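Local coordinates for putative uncharacterized protein (Streptococcus pyogenes serotype M1, PDB 3VZH) that probably cleaves precursor CRISPR RNA as a Cas5d endoribonuclease of the type I-C system, an adaptive defence against viruses and plasmids, at residues 68-73 / 90-95; 98-103 / 154-159. All coordinates share one frame; numbering follows the deposited sequence.

Contact 1 of 2, residues 68-73 / 90-95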
loop_
_atom_site.group_PDB
_atom_site.type_symbol
_atom_site.label_atom_id
_atom_site.label_comp_id
_atom_site.label_asym_id
_atom_site.label_seq_id
_atom_site.Cartn_x
_atom_site.Cartn_y
_atom_site.Cartn_z
ATOM N N ILE A 68 16.534 -5.808 -0.345
ATOM C CA ILE A 68 16.445 -4.498 0.303
ATOM C C ILE A 68 17.828 -3.830 0.273
ATOM O O ILE A 68 18.779 -4.420 0.781
ATOM C CB ILE A 68 15.959 -4.649 1.746
ATOM C CG1 ILE A 68 14.457 -5.107 1.787
ATOM C CG2 ILE A 68 16.111 -3.351 2.578
ATOM C CD1 ILE A 68 14.089 -5.654 3.145
ATOM N N GLN A 69 17.919 -2.664 -0.381
ATOM C CA GLN A 69 19.192 -1.952 -0.586
ATOM C C GLN A 69 18.855 -0.507 -0.318
ATOM O O GLN A 69 17.709 -0.124 -0.511
ATOM C CB GLN A 69 19.576 -2.078 -2.078
ATOM C CG GLN A 69 19.914 -3.497 -2.543
ATOM C CD GLN A 69 20.522 -3.506 -3.942
ATOM O OE1 GLN A 69 21.731 -3.509 -4.078
ATOM N NE2 GLN A 69 19.690 -3.493 -4.971
ATOM N N THR A 70 19.812 0.260 0.179
ATOM C CA THR A 70 19.563 1.650 0.469
ATOM C C THR A 70 20.643 2.517 -0.178
ATOM O O THR A 70 21.726 2.021 -0.544
ATOM C CB THR A 70 19.543 1.921 2.001
ATOM O OG1 THR A 70 20.852 1.775 2.546
ATOM C CG2 THR A 70 18.539 0.939 2.756
ATOM N N GLU A 71 20.321 3.817 -0.274
ATOM C CA GLU A 71 21.204 4.797 -0.828
ATOM C C GLU A 71 21.042 6.039 -0.028
ATOM O O GLU A 71 19.945 6.394 0.387
ATOM C CB GLU A 71 20.839 5.105 -2.275
ATOM C CG GLU A 71 21.143 3.939 -3.188
ATOM C CD GLU A 71 22.619 3.871 -3.590
ATOM O OE1 GLU A 71 23.006 2.889 -4.234
ATOM O OE2 GLU A 71 23.401 4.789 -3.292
ATOM N N LEU A 72 22.166 6.714 0.151
ATOM C CA LEU A 72 22.229 7.857 1.032
ATOM C C LEU A 72 22.252 9.096 0.194
ATOM O O LEU A 72 22.926 9.129 -0.851
ATOM C CB LEU A 72 23.524 7.735 1.855
ATOM C CG LEU A 72 23.817 8.532 3.138
ATOM C CD1 LEU A 72 22.580 8.640 4.030
ATOM C CD2 LEU A 72 25.009 7.883 3.893
ATOM N N GLN A 73 21.557 10.144 0.631
ATOM C CA GLN A 73 21.662 11.404 -0.077
ATOM C C GLN A 73 21.975 12.551 0.937
ATOM O O GLN A 73 21.216 12.745 1.905
ATOM C CB GLN A 73 20.370 11.720 -0.867
ATOM C CG GLN A 73 20.448 13.140 -1.513
ATOM C CD GLN A 73 19.254 13.395 -2.377
ATOM O OE1 GLN A 73 18.207 13.827 -1.885
ATOM N NE2 GLN A 73 19.365 13.068 -3.658
ATOM N N SER A 90 18.008 8.732 3.860
ATOM C CA SER A 90 18.361 7.354 3.409
ATOM C C SER A 90 17.168 6.744 2.678
ATOM O O SER A 90 16.092 6.522 3.286
ATOM C CB SER A 90 18.834 6.433 4.610
ATOM O OG SER A 90 19.044 5.024 4.153
ATOM N N TYR A 91 17.341 6.454 1.393
ATOM C CA TYR A 91 16.284 5.860 0.558
ATOM C C TYR A 91 16.428 4.359 0.348
ATOM O O TYR A 91 17.504 3.877 0.327
ATOM C CB TYR A 91 16.369 6.486 -0.868
ATOM C CG TYR A 91 16.004 7.932 -0.900
ATOM C CD1 TYR A 91 14.654 8.320 -1.087
ATOM C CD2 TYR A 91 17.003 8.939 -0.787
ATOM C CE1 TYR A 91 14.306 9.675 -1.108
ATOM C CE2 TYR A 91 16.651 10.316 -0.799
ATOM C CZ TYR A 91 15.307 10.672 -0.980
ATOM O OH TYR A 91 14.915 12.008 -1.018
ATOM N N LEU A 92 15.320 3.652 0.139
ATOM C CA LEU A 92 15.429 2.327 -0.493
ATOM C C LEU A 92 15.751 2.542 -1.931
ATOM O O LEU A 92 15.272 3.513 -2.573
ATOM C CB LEU A 92 14.048 1.647 -0.333
ATOM C CG LEU A 92 13.732 1.228 1.112
ATOM C CD1 LEU A 92 12.220 0.851 1.164
ATOM C CD2 LEU A 92 14.614 -0.032 1.394
ATOM N N SER A 93 16.394 1.535 -2.536
ATOM C CA SER A 93 16.759 1.614 -3.907
ATOM C C SER A 93 16.238 0.405 -4.690
ATOM O O SER A 93 16.154 -0.670 -4.142
ATOM C CB SER A 93 18.305 1.574 -3.946
ATOM O OG SER A 93 18.691 1.694 -5.262
ATOM N N ASP A 94 15.853 0.606 -5.952
ATOM C CA ASP A 94 15.478 -0.496 -6.872
ATOM C C ASP A 94 14.416 -1.480 -6.277
ATOM O O ASP A 94 14.673 -2.631 -5.969
ATOM C CB ASP A 94 16.742 -1.219 -7.336
ATOM C CG ASP A 94 16.483 -2.110 -8.498
ATOM O OD1 ASP A 94 15.361 -2.105 -8.988
ATOM O OD2 ASP A 94 17.325 -2.943 -8.873
ATOM N N VAL A 95 13.222 -0.957 -6.024
ATOM C CA VAL A 95 12.135 -1.638 -5.281
ATOM C C VAL A 95 11.118 -2.154 -6.276
ATOM O O VAL A 95 10.875 -1.488 -7.345
ATOM C CB VAL A 95 11.485 -0.717 -4.217
ATOM C CG1 VAL A 95 12.572 -0.282 -3.182
ATOM C CG2 VAL A 95 10.762 0.510 -4.853
HETATM O O HOH W 1 15.432 -2.378 -2.078
HETATM O O HOH W 2 16.935 -4.127 -5.029
HETATM O O HOH W 3 19.909 -2.557 -7.990
HETATM O O HOH W 4 21.773 4.253 3.358
HETATM O O HOH W 5 21.316 0.834 -4.931
#

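Contact 2 of 2, residues 98-103 / 154-159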
loop_
_atom_site.group_PDB
_atom_site.type_symbol
_atom_site.label_atom_id
_atom_site.label_comp_id
_atom_site.label_asym_id
_atom_site.label_seq_id
_atom_site.Cartn_x
_atom_site.Cartn_y
_atom_site.Cartn_z
ATOM N N LEU A 98 4.442 -6.149 -5.042
ATOM C CA LEU A 98 3.190 -6.532 -5.632
ATOM C C LEU A 98 2.149 -6.315 -4.524
ATOM O O LEU A 98 2.325 -6.817 -3.344
ATOM C CB LEU A 98 3.257 -8.027 -6.089
ATOM C CG LEU A 98 4.539 -8.404 -6.803
ATOM C CD1 LEU A 98 4.364 -9.871 -7.191
ATOM C CD2 LEU A 98 4.752 -7.588 -8.093
ATOM N N ILE A 99 1.049 -5.621 -4.840
ATOM C CA ILE A 99 0.071 -5.255 -3.834
ATOM C C ILE A 99 -1.213 -6.053 -4.201
ATOM O O ILE A 99 -1.659 -6.012 -5.354
ATOM C CB ILE A 99 -0.253 -3.734 -3.900
ATOM C CG1 ILE A 99 1.051 -2.907 -3.811
ATOM C CG2 ILE A 99 -1.184 -3.302 -2.750
ATOM C CD1 ILE A 99 0.853 -1.379 -3.969
ATOM N N LYS A 100 -1.819 -6.639 -3.194
ATOM C CA LYS A 100 -3.165 -7.268 -3.268
ATOM C C LYS A 100 -4.116 -6.357 -2.502
ATOM O O LYS A 100 -3.825 -5.988 -1.360
ATOM C CB LYS A 100 -3.089 -8.639 -2.627
ATOM C CG LYS A 100 -4.442 -9.342 -2.575
ATOM C CD LYS A 100 -4.289 -10.717 -1.860
ATOM C CE LYS A 100 -5.654 -11.440 -1.825
ATOM N NZ LYS A 100 -5.561 -12.698 -0.985
ATOM N N PHE A 101 -5.239 -5.973 -3.129
ATOM C CA PHE A 101 -6.137 -5.070 -2.454
ATOM C C PHE A 101 -7.563 -5.294 -2.970
ATOM O O PHE A 101 -7.732 -5.963 -4.001
ATOM C CB PHE A 101 -5.707 -3.652 -2.616
ATOM C CG PHE A 101 -5.847 -3.086 -4.031
ATOM C CD1 PHE A 101 -6.939 -2.241 -4.365
ATOM C CD2 PHE A 101 -4.864 -3.322 -4.952
ATOM C CE1 PHE A 101 -7.030 -1.693 -5.688
ATOM C CE2 PHE A 101 -4.957 -2.794 -6.253
ATOM C CZ PHE A 101 -6.008 -1.960 -6.594
ATOM N N HIS A 102 -8.555 -4.711 -2.295
ATOM C CA HIS A 102 -9.944 -4.787 -2.803
ATOM C C HIS A 102 -10.595 -3.567 -2.322
ATOM O O HIS A 102 -9.922 -2.748 -1.690
ATOM C CB HIS A 102 -10.613 -6.072 -2.308
ATOM C CG HIS A 102 -10.789 -6.118 -0.804
ATOM N ND1 HIS A 102 -9.894 -6.699 0.015
ATOM C CD2 HIS A 102 -11.875 -5.653 0.018
ATOM C CE1 HIS A 102 -10.338 -6.600 1.314
ATOM N NE2 HIS A 102 -11.575 -5.971 1.304
ATOM N N PHE A 103 -11.850 -3.394 -2.664
ATOM C CA PHE A 103 -12.543 -2.259 -2.068
ATOM C C PHE A 103 -13.888 -2.657 -1.478
ATOM O O PHE A 103 -14.447 -3.693 -1.833
ATOM C CB PHE A 103 -12.692 -1.084 -3.037
ATOM C CG PHE A 103 -13.462 -1.375 -4.306
ATOM C CD1 PHE A 103 -12.742 -1.590 -5.511
ATOM C CD2 PHE A 103 -14.855 -1.377 -4.321
ATOM C CE1 PHE A 103 -13.428 -1.839 -6.691
ATOM C CE2 PHE A 103 -15.540 -1.586 -5.509
ATOM C CZ PHE A 103 -14.821 -1.828 -6.690
ATOM N N GLU A 154 -2.651 -14.944 -10.848
ATOM C CA GLU A 154 -1.614 -15.950 -11.076
ATOM C C GLU A 154 -0.189 -15.415 -10.934
ATOM O O GLU A 154 0.668 -16.026 -10.283
ATOM C CB GLU A 154 -1.735 -16.709 -12.424
ATOM C CG GLU A 154 -0.814 -17.894 -12.486
ATOM C CD GLU A 154 -1.087 -18.842 -13.639
ATOM O OE1 GLU A 154 -2.136 -18.707 -14.313
ATOM O OE2 GLU A 154 -0.242 -19.742 -13.864
ATOM N N GLU A 155 0.073 -14.274 -11.535
ATOM C CA GLU A 155 1.406 -13.697 -11.439
ATOM C C GLU A 155 1.743 -13.312 -9.999
ATOM O O GLU A 155 2.933 -13.491 -9.551
ATOM C CB GLU A 155 1.586 -12.512 -12.390
ATOM C CG GLU A 155 2.984 -11.874 -12.301
ATOM C CD GLU A 155 3.378 -10.992 -13.498
ATOM O OE1 GLU A 155 4.443 -10.293 -13.453
ATOM O OE2 GLU A 155 2.612 -10.946 -14.480
ATOM N N TYR A 156 0.787 -12.656 -9.327
ATOM C CA TYR A 156 0.915 -12.385 -7.902
ATOM C C TYR A 156 1.391 -13.582 -7.032
ATOM O O TYR A 156 2.403 -13.516 -6.312
ATOM C CB TYR A 156 -0.390 -11.825 -7.333
ATOM C CG TYR A 156 -0.209 -11.385 -5.863
ATOM C CD1 TYR A 156 0.302 -10.139 -5.533
ATOM C CD2 TYR A 156 -0.604 -12.258 -4.827
ATOM C CE1 TYR A 156 0.454 -9.751 -4.199
ATOM C CE2 TYR A 156 -0.424 -11.936 -3.484
ATOM C CZ TYR A 156 0.048 -10.649 -3.169
ATOM O OH TYR A 156 0.193 -10.358 -1.847
ATOM N N GLU A 157 0.668 -14.692 -7.157
ATOM C CA GLU A 157 0.901 -15.867 -6.358
ATOM C C GLU A 157 2.189 -16.582 -6.774
ATOM O O GLU A 157 2.865 -17.160 -5.929
ATOM C CB GLU A 157 -0.327 -16.834 -6.477
ATOM C CG GLU A 157 -1.520 -16.173 -5.780
ATOM C CD GLU A 157 -2.780 -17.006 -5.766
ATOM O OE1 GLU A 157 -2.776 -18.094 -6.406
ATOM O OE2 GLU A 157 -3.758 -16.560 -5.114
ATOM N N THR A 158 2.558 -16.540 -8.047
ATOM C CA THR A 158 3.695 -17.326 -8.440
ATOM C C THR A 158 5.006 -16.568 -8.525
ATOM O O THR A 158 6.053 -17.187 -8.676
ATOM C CB THR A 158 3.401 -18.121 -9.717
ATOM O OG1 THR A 158 3.284 -17.196 -10.797
ATOM C CG2 THR A 158 2.122 -18.834 -9.524
ATOM N N THR A 159 4.997 -15.235 -8.330
ATOM C CA THR A 159 6.259 -14.525 -8.511
ATOM C C THR A 159 7.105 -14.756 -7.268
ATOM O O THR A 159 6.588 -14.558 -6.156
ATOM C CB THR A 159 6.034 -13.004 -8.650
ATOM O OG1 THR A 159 5.359 -12.736 -9.907
ATOM C CG2 THR A 159 7.348 -12.231 -8.690
#

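Contact 1 of 2, residues 68-73 / 90-95
Ser90 faces Leu72 in a non-hydrogen-bonded antiparallel pair. Its OG, anti to the backbone N (chi1 174°), lies 3.8 Å from Thr70 CB, and a water bonded to both Ser90 OG and Thr70 OG1 joins the two hydroxyls. Tyr91 comes next and faces Glu71 in a hydrogen-bonded pair: Tyr91 N gives to Glu71 O at 2.8 Å, and Glu71 N returns a bond to Tyr91 O at 2.9 Å, in the plane of that carbonyl. The Tyr91 ring takes Gln73 CB against its edge, in plane, 4.0 Å from Tyr91 CE2. The phenol OH has its partner elsewhere, in Glu143. Leu92 sends CD2 back to Ile68 CG2 at 3.8 Å, a small apolar touch. Ser93 N then donates to Gln69 O over 2.9 Å, from above the carbonyl plane, 43° out of it. Ser93 CB packs against CG of Glu71, whose chain bends at chi2 (-81°); one water links Glu71 OE1 with Ser93 OG, another Gln69 N with Ser93 O. Where the chain turns its corner at Asp94, one water leads from Gln69 NE2 to Asp94 O and another to Asp94 OD2. Strand 88-93 is the middle of a three-stranded antiparallel sheet, between strands 17-18 and 70-74. Residues 69-73 are exposed, whereas Tyr91, Leu92 and Ser93 are buried. Three direct backbone bonds thus set the pairing, while water mediates the polar side-chain links of Ser90 with Thr70, Ser93 with Glu71 and Asp94 with Gln69.

Contact 2 of 2, residues 98-103 / 154-159
Tyr156 reaches from helix 153-158 to the strand with CG anti to its backbone N (chi1 -174°), a setting that carries the ring along Leu98 and on to Lys100. Leu98 CB lies 3.7 Å from Tyr156 CD1, while the backbone oxygen Leu98 O sits near the ring plane at its edge, 3.6 Å from Tyr156 CE1. Farther out, Lys100 CB meets Tyr156 CZ obliquely at 3.8 Å. The rest of Lys100 runs fully extended and leads its amine away from the helix. Leu98 turns CG beside its own backbone N (chi1 -44°) and places CD1 3.8 Å from Thr159 CB. Thr159, the first residue past the helix, has its hydroxyl folded back: OG1 gives a 2.6 Å bond to Glu155 O, which fixes the rotation of the side chain that Leu98 touches. Tyr156 OH bonds to Glu61, and Lys63 makes a cation-pi contact with the ring as well as a hydrogen bond to Tyr156 O; Tyr10 meets the same ring. The axes of segments 154-158 and 98-103 run at 120° to each other, 9.5 Å apart at closest approach; strand 95-105 lies between strands 9-15 and 55-64, with Phe101 farther along packing on helix 118-130.

In the fold
Contact 1 and contact 2 follow one another along the chain, and their centres stand about 24 Å apart. Residues 90-95 and 98-103 are nearly continuous: strand 88-93 turns a corner at Asp94 and goes on as strand 95-105, so one run of chain leaves the small three-stranded sheet of contact 1 and enters the large antiparallel sheet of contact 2. Apart from this continuity the two do not touch. Contact 1 is peripheral, centred about 18 Å from the centre of the chain, whereas contact 2 is buried, at about 12 Å. The large sheet, with helices packed on it, is consistent with the RRM-like fold of Cas5 proteins.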